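Local coordinates for lipoate-protein ligase 1 (Plasmodium falciparum, PDB 5T8U) that belongs to the lipoate-protein ligase family, with a catalytic domain of the lipoyl protein ligase A/B type that holds lipoic acid in this model, at residues G167-N172 and E214-A219; I123-L128 and N142-N147. One frame throughout, in Å; residues are numbered along the deposited sequence.

How the interactions relate
Interaction 2 comes first along the chain and is complete before interaction 1 begins. They lie about 11 Å apart, centre to centre, and both belong to the lipoyl protein ligase A/B catalytic domain. Both use the same mixed eight-stranded sheet: interaction 1 sets helix 213-227 against strand 162-170, and interaction 2 sets helix 117-132 against strand 143-145. The helices also touch each other, A219 CB being 3.7 Å from T127 CG2 and L216 CD2 3.9 Å from T127 CG2. The two helices thus pack side by side against one sheet, while G167, T168 and N142, from the strand-side segments, reach lipoic acid.

Interaction 1: residues G167-N172 and E214-A219; sequences GTILIN and ENLCIA. With LPA (lipoic acid), chain C.
Two isoleucines, I169 and I171, meet L216 without any ring or side-chain plane between them; the flat group here is the peptide joining G167 to T168. Over one face of this peptide sits the lipoic acid, whose C7 is 3.4 Å from G167 C and almost directly above it along the plane normal. T168 CB, 4.1 Å from the same C7, leaves the backbone on this ligand side. At the two edges of the strand, backbone hydrogen bonds to F108 and G153 hold G167 and T168 in the sheet; in the next peptide, T168 O also accepts a bond from S152 OG.

The next residue points the other way. I169 runs out extended (chi2 171°), and its CD1 meets L216 CD1 end to end at 3.9 Å. I171 approaches differently: its last torsion folds back (chi2 -67°), and its CD1 lies aslant against the base of the leucine, 3.9 Å from both L216 CG and L216 CB. L216 therefore receives one isoleucine at a branch tip and the other at its stem. Its CG stands opposite the backbone N (chi1 -177°), carrying the branches off helix 213-227 toward the strand. F108 beside I169, and V106 and I211 beside I171, extend the apolar surroundings.

No hydrogen bond crosses between the segments, and the 115 Å² they bury comes from hydrocarbon at van der Waals distance. The attraction is thus dispersive and hydrophobic, its geometry set by how the branches meet, while the polar links of the strand stay within the sheet that backs the ligand pocket.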
loop_
_atom_site.group_PDB
_atom_site.type_symbol
_atom_site.label_atom_id
_atom_site.label_comp_id
_atom_site.label_asym_id
_atom_site.label_seq_id
_atom_site.Cartn_x
_atom_site.Cartn_y
_atom_site.Cartn_z
ATOM N N GLY A 167 -2.037 4.648 -2.698
ATOM C CA GLY A 167 -3.376 4.693 -2.151
ATOM C C GLY A 167 -4.419 4.690 -3.251
ATOM O O GLY A 167 -4.097 4.707 -4.442
ATOM N N THR A 168 -5.678 4.679 -2.825
ATOM C CA THR A 168 -6.821 4.616 -3.722
ATOM C C THR A 168 -7.656 5.880 -3.585
ATOM O O THR A 168 -7.835 6.401 -2.478
ATOM C CB THR A 168 -7.693 3.390 -3.424
ATOM O OG1 THR A 168 -8.793 3.344 -4.342
ATOM C CG2 THR A 168 -8.231 3.437 -2.000
ATOM N N ILE A 169 -8.153 6.363 -4.722
ATOM C CA ILE A 169 -9.101 7.469 -4.793
ATOM C C ILE A 169 -10.409 6.920 -5.343
ATOM O O ILE A 169 -10.406 6.098 -6.268
ATOM C CB ILE A 169 -8.570 8.615 -5.680
ATOM C CG1 ILE A 169 -7.284 9.198 -5.085
ATOM C CG2 ILE A 169 -9.629 9.705 -5.848
ATOM C CD1 ILE A 169 -6.577 10.189 -5.991
ATOM N N LEU A 170 -11.525 7.373 -4.780
ATOM C CA LEU A 170 -12.840 6.854 -5.132
ATOM C C LEU A 170 -13.563 7.843 -6.039
ATOM O O LEU A 170 -13.865 8.969 -5.626
ATOM C CB LEU A 170 -13.658 6.570 -3.873
ATOM C CG LEU A 170 -13.561 5.133 -3.356
ATOM C CD1 LEU A 170 -12.116 4.650 -3.262
ATOM C CD2 LEU A 170 -14.240 5.036 -2.008
ATOM N N ILE A 171 -13.840 7.414 -7.271
ATOM C CA ILE A 171 -14.552 8.224 -8.252
ATOM C C ILE A 171 -15.983 7.715 -8.362
ATOM O O ILE A 171 -16.928 8.377 -7.917
ATOM C CB ILE A 171 -13.853 8.184 -9.626
ATOM C CG1 ILE A 171 -12.374 8.572 -9.504
ATOM C CG2 ILE A 171 -14.579 9.084 -10.628
ATOM C CD1 ILE A 171 -12.124 10.010 -9.104
ATOM N N ASN A 172 -16.148 6.529 -8.954
ATOM C CA ASN A 172 -17.458 5.941 -9.211
ATOM C C ASN A 172 -17.521 4.504 -8.706
ATOM O O ASN A 172 -18.242 3.674 -9.264
ATOM C CB ASN A 172 -17.787 5.994 -10.704
ATOM C CG ASN A 172 -19.229 5.627 -11.001
ATOM O OD1 ASN A 172 -20.124 5.871 -10.192
ATOM N ND2 ASN A 172 -19.458 5.028 -12.165
ATOM N N GLU A 214 -10.312 10.215 -15.981
ATOM C CA GLU A 214 -9.403 11.014 -16.795
ATOM C C GLU A 214 -9.278 12.432 -16.253
ATOM O O GLU A 214 -8.170 12.975 -16.159
ATOM C CB GLU A 214 -9.887 11.028 -18.244
ATOM C CG GLU A 214 -9.698 9.697 -18.959
ATOM C CD GLU A 214 -10.684 9.486 -20.092
ATOM O OE1 GLU A 214 -11.771 10.100 -20.065
ATOM O OE2 GLU A 214 -10.369 8.702 -21.012
ATOM N N ASN A 215 -10.403 13.048 -15.887
ATOM C CA ASN A 215 -10.379 14.402 -15.341
ATOM C C ASN A 215 -9.523 14.462 -14.079
ATOM O O ASN A 215 -8.543 15.216 -14.001
ATOM C CB ASN A 215 -11.814 14.859 -15.055
ATOM C CG ASN A 215 -11.943 16.368 -14.940
ATOM O OD1 ASN A 215 -10.971 17.068 -14.657
ATOM N ND2 ASN A 215 -13.157 16.876 -15.153
ATOM N N LEU A 216 -9.879 13.652 -13.078
ATOM C CA LEU A 216 -9.128 13.630 -11.828
ATOM C C LEU A 216 -7.653 13.349 -12.076
ATOM O O LEU A 216 -6.782 13.999 -11.486
ATOM C CB LEU A 216 -9.726 12.583 -10.883
ATOM C CG LEU A 216 -9.147 12.436 -9.467
ATOM C CD1 LEU A 216 -7.921 11.524 -9.439
ATOM C CD2 LEU A 216 -8.836 13.791 -8.837
ATOM N N CYS A 217 -7.350 12.380 -12.942
ATOM C CA CYS A 217 -5.957 12.044 -13.221
ATOM C C CYS A 217 -5.207 13.241 -13.791
ATOM O O CYS A 217 -4.115 13.584 -13.324
ATOM C CB CYS A 217 -5.889 10.857 -14.179
ATOM S SG CYS A 217 -6.227 9.250 -13.408
ATOM N N ILE A 218 -5.780 13.892 -14.807
ATOM C CA ILE A 218 -5.117 15.035 -15.433
ATOM C C ILE A 218 -4.864 16.127 -14.401
ATOM O O ILE A 218 -3.744 16.639 -14.275
ATOM C CB ILE A 218 -5.949 15.552 -16.622
ATOM C CG1 ILE A 218 -5.943 14.517 -17.751
ATOM C CG2 ILE A 218 -5.408 16.894 -17.135
ATOM C CD1 ILE A 218 -6.913 14.812 -18.876
ATOM N N ALA A 219 -5.899 16.498 -13.642
ATOM C CA ALA A 219 -5.717 17.512 -12.607
ATOM C C ALA A 219 -4.607 17.113 -11.640
ATOM O O ALA A 219 -3.784 17.949 -11.238
ATOM C CB ALA A 219 -7.027 17.736 -11.854
HETATM C C1 LPA C . -6.562 1.264 4.103
HETATM O O1 LPA C . -7.682 1.839 4.083
HETATM C C2 LPA C . -5.543 1.541 3.002
HETATM O O2 LPA C . -6.282 0.462 5.034
HETATM C C3 LPA C . -6.053 0.951 1.689
HETATM C C4 LPA C . -4.919 0.889 0.668
HETATM C C5 LPA C . -5.367 0.027 -0.511
HETATM C C6 LPA C . -4.315 -0.160 -1.421
HETATM S S6 LPA C . -4.586 -1.417 -2.271
HETATM C C7 LPA C . -4.217 1.358 -2.685
HETATM C C8 LPA C . -3.855 0.790 -4.130
HETATM S S8 LPA C . -3.799 -1.036 -3.985
#

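Interaction 2: residues I123-L128 and N142-N147. With LPA (lipoic acid), chain C.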
loop_
_atom_site.group_PDB
_atom_site.type_symbol
_atom_site.label_atom_id
_atom_site.label_comp_id
_atom_site.label_asym_id
_atom_site.label_seq_id
_atom_site.Cartn_x
_atom_site.Cartn_y
_atom_site.Cartn_z
ATOM N N ILE A 123 -0.516 17.433 -2.489
ATOM C CA ILE A 123 -0.745 17.449 -3.930
ATOM C C ILE A 123 -2.173 17.019 -4.233
ATOM O O ILE A 123 -2.870 17.649 -5.040
ATOM C CB ILE A 123 0.284 16.554 -4.649
ATOM C CG1 ILE A 123 1.695 17.124 -4.475
ATOM C CG2 ILE A 123 -0.057 16.419 -6.138
ATOM C CD1 ILE A 123 2.798 16.206 -4.968
ATOM N N ILE A 124 -2.638 15.953 -3.581
ATOM C CA ILE A 124 -3.993 15.470 -3.838
ATOM C C ILE A 124 -5.021 16.512 -3.403
ATOM O O ILE A 124 -5.933 16.865 -4.162
ATOM C CB ILE A 124 -4.216 14.115 -3.140
ATOM C CG1 ILE A 124 -3.183 13.097 -3.640
ATOM C CG2 ILE A 124 -5.632 13.606 -3.401
ATOM C CD1 ILE A 124 -3.229 11.759 -2.940
ATOM N N LEU A 125 -4.884 17.028 -2.180
ATOM C CA LEU A 125 -5.832 18.025 -1.689
ATOM C C LEU A 125 -5.859 19.253 -2.592
ATOM O O LEU A 125 -6.933 19.780 -2.905
ATOM C CB LEU A 125 -5.479 18.419 -0.254
ATOM C CG LEU A 125 -5.607 17.310 0.794
ATOM C CD1 LEU A 125 -4.976 17.741 2.108
ATOM C CD2 LEU A 125 -7.060 16.929 1.003
ATOM N N ASN A 126 -4.686 19.726 -3.017
ATOM C CA ASN A 126 -4.635 20.845 -3.953
ATOM C C ASN A 126 -5.352 20.504 -5.252
ATOM O O ASN A 126 -6.030 21.356 -5.837
ATOM C CB ASN A 126 -3.183 21.235 -4.232
ATOM C CG ASN A 126 -2.521 21.911 -3.048
ATOM O OD1 ASN A 126 -3.193 22.454 -2.169
ATOM N ND2 ASN A 126 -1.192 21.893 -3.023
ATOM N N THR A 127 -5.210 19.263 -5.725
ATOM C CA THR A 127 -5.964 18.823 -6.894
ATOM C C THR A 127 -7.459 19.015 -6.673
ATOM O O THR A 127 -8.120 19.769 -7.401
ATOM C CB THR A 127 -5.647 17.356 -7.204
ATOM O OG1 THR A 127 -4.265 17.225 -7.560
ATOM C CG2 THR A 127 -6.512 16.828 -8.347
ATOM N N LEU A 128 -8.007 18.346 -5.655
ATOM C CA LEU A 128 -9.448 18.396 -5.430
ATOM C C LEU A 128 -9.932 19.833 -5.278
ATOM O O LEU A 128 -10.926 20.236 -5.894
ATOM C CB LEU A 128 -9.815 17.570 -4.195
ATOM C CG LEU A 128 -9.868 16.048 -4.374
ATOM C CD1 LEU A 128 -8.478 15.459 -4.548
ATOM C CD2 LEU A 128 -10.575 15.397 -3.192
ATOM N N ASN A 142 -3.391 7.914 6.739
ATOM C CA ASN A 142 -3.603 7.178 5.498
ATOM C C ASN A 142 -4.966 7.406 4.849
ATOM O O ASN A 142 -5.290 6.700 3.885
ATOM C CB ASN A 142 -3.435 5.677 5.753
ATOM C CG ASN A 142 -4.571 5.098 6.572
ATOM O OD1 ASN A 142 -4.946 5.646 7.610
ATOM N ND2 ASN A 142 -5.138 3.992 6.101
ATOM N N ASP A 143 -5.775 8.348 5.326
ATOM C CA ASP A 143 -7.133 8.512 4.825
ATOM C C ASP A 143 -7.409 9.961 4.454
ATOM O O ASP A 143 -6.845 10.892 5.036
ATOM C CB ASP A 143 -8.165 8.048 5.856
ATOM C CG ASP A 143 -8.259 6.541 5.942
ATOM O OD1 ASP A 143 -7.418 5.860 5.317
ATOM O OD2 ASP A 143 -9.176 6.036 6.623
ATOM N N ILE A 144 -8.293 10.134 3.474
ATOM C CA ILE A 144 -8.787 11.442 3.062
ATOM C C ILE A 144 -10.304 11.418 3.165
ATOM O O ILE A 144 -10.956 10.529 2.602
ATOM C CB ILE A 144 -8.351 11.805 1.630
ATOM C CG1 ILE A 144 -6.832 11.682 1.474
ATOM C CG2 ILE A 144 -8.811 13.220 1.278
ATOM C CD1 ILE A 144 -6.349 11.835 0.041
ATOM N N THR A 145 -10.860 12.382 3.888
ATOM C CA THR A 145 -12.299 12.545 4.002
ATOM C C THR A 145 -12.732 13.835 3.318
ATOM O O THR A 145 -11.944 14.767 3.142
ATOM C CB THR A 145 -12.739 12.562 5.471
ATOM O OG1 THR A 145 -12.160 13.695 6.134
ATOM C CG2 THR A 145 -12.307 11.282 6.181
ATOM N N VAL A 146 -14.002 13.870 2.923
ATOM C CA VAL A 146 -14.610 15.057 2.342
ATOM C C VAL A 146 -15.708 15.616 3.239
ATOM O O VAL A 146 -15.855 16.834 3.360
ATOM C CB VAL A 146 -15.150 14.758 0.925
ATOM C CG1 VAL A 146 -16.323 13.783 0.972
ATOM C CG2 VAL A 146 -15.538 16.050 0.222
ATOM N N ASN A 147 -16.485 14.743 3.871
ATOM C CA ASN A 147 -17.480 15.130 4.868
ATOM C C ASN A 147 -17.409 14.161 6.040
ATOM O O ASN A 147 -18.418 13.629 6.506
ATOM C CB ASN A 147 -18.885 15.158 4.270
ATOM C CG ASN A 147 -19.128 16.374 3.401
ATOM O OD1 ASN A 147 -18.539 17.433 3.615
ATOM N ND2 ASN A 147 -20.009 16.229 2.417
HETATM C C1 LPA C . -6.562 1.264 4.103
HETATM O O1 LPA C . -7.682 1.839 4.083
HETATM C C2 LPA C . -5.543 1.541 3.002
HETATM O O2 LPA C . -6.282 0.462 5.034
HETATM C C3 LPA C . -6.053 0.951 1.689
HETATM C C4 LPA C . -4.919 0.889 0.668
HETATM C C5 LPA C . -5.367 0.027 -0.511
HETATM C C6 LPA C . -4.315 -0.160 -1.421
HETATM S S6 LPA C . -4.586 -1.417 -2.271
HETATM C C7 LPA C . -4.217 1.358 -2.685
HETATM C C8 LPA C . -3.855 0.790 -4.130
HETATM S S8 LPA C . -3.799 -1.036 -3.985
#
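I144, on strand 143-145, meets I124 and L125 of helix 117-132 with two different branches, which part at its CB. I144 CB points toward the helix but stays 5.3 Å from L125 CD2, so contact begins one atom further out. On the shorter branch, I144 CG2 lies 4.1 Å from L125 CD2, the two side chains passing each other in opposite directions. L125 does not leave its backbone straight toward the strand; its outer end makes the approach. On the longer branch, CG1 acts as a spacer, and with chi2 at 172° it holds CD1 out at full length. There I144 CD1 comes to 3.9 Å from I124 CG2 and 4.3 Å from I124 CD1, with the two isoleucines at a slant. The contact buries 139 Å², and no hydrogen bond crosses it.

Beside I124, I123 O takes two bonds from T127, one turn on: T127 N and T127 OG1 each donate to it at 2.9 Å, from opposite faces of the carbonyl plane. A chi1 of -64° brings T127 OG1 back over I123 O, 35° off that plane, so the hydroxyl is satisfied within its own helix. At the start of the other segment, N142 ND2 lies 3.7 Å from C1 of lipoic acid and makes a weak hydrogen bond to S154 O, linking the strand end to the pocket.

In the fold, I144 is covered by helix 117-132, where F121 also touches it, and is flanked within the sheet by C151 and S152 of strand 150-159. Helix 213-227 packs alongside helix 117-132, with L220 and E223 on T127 and F227 on I123.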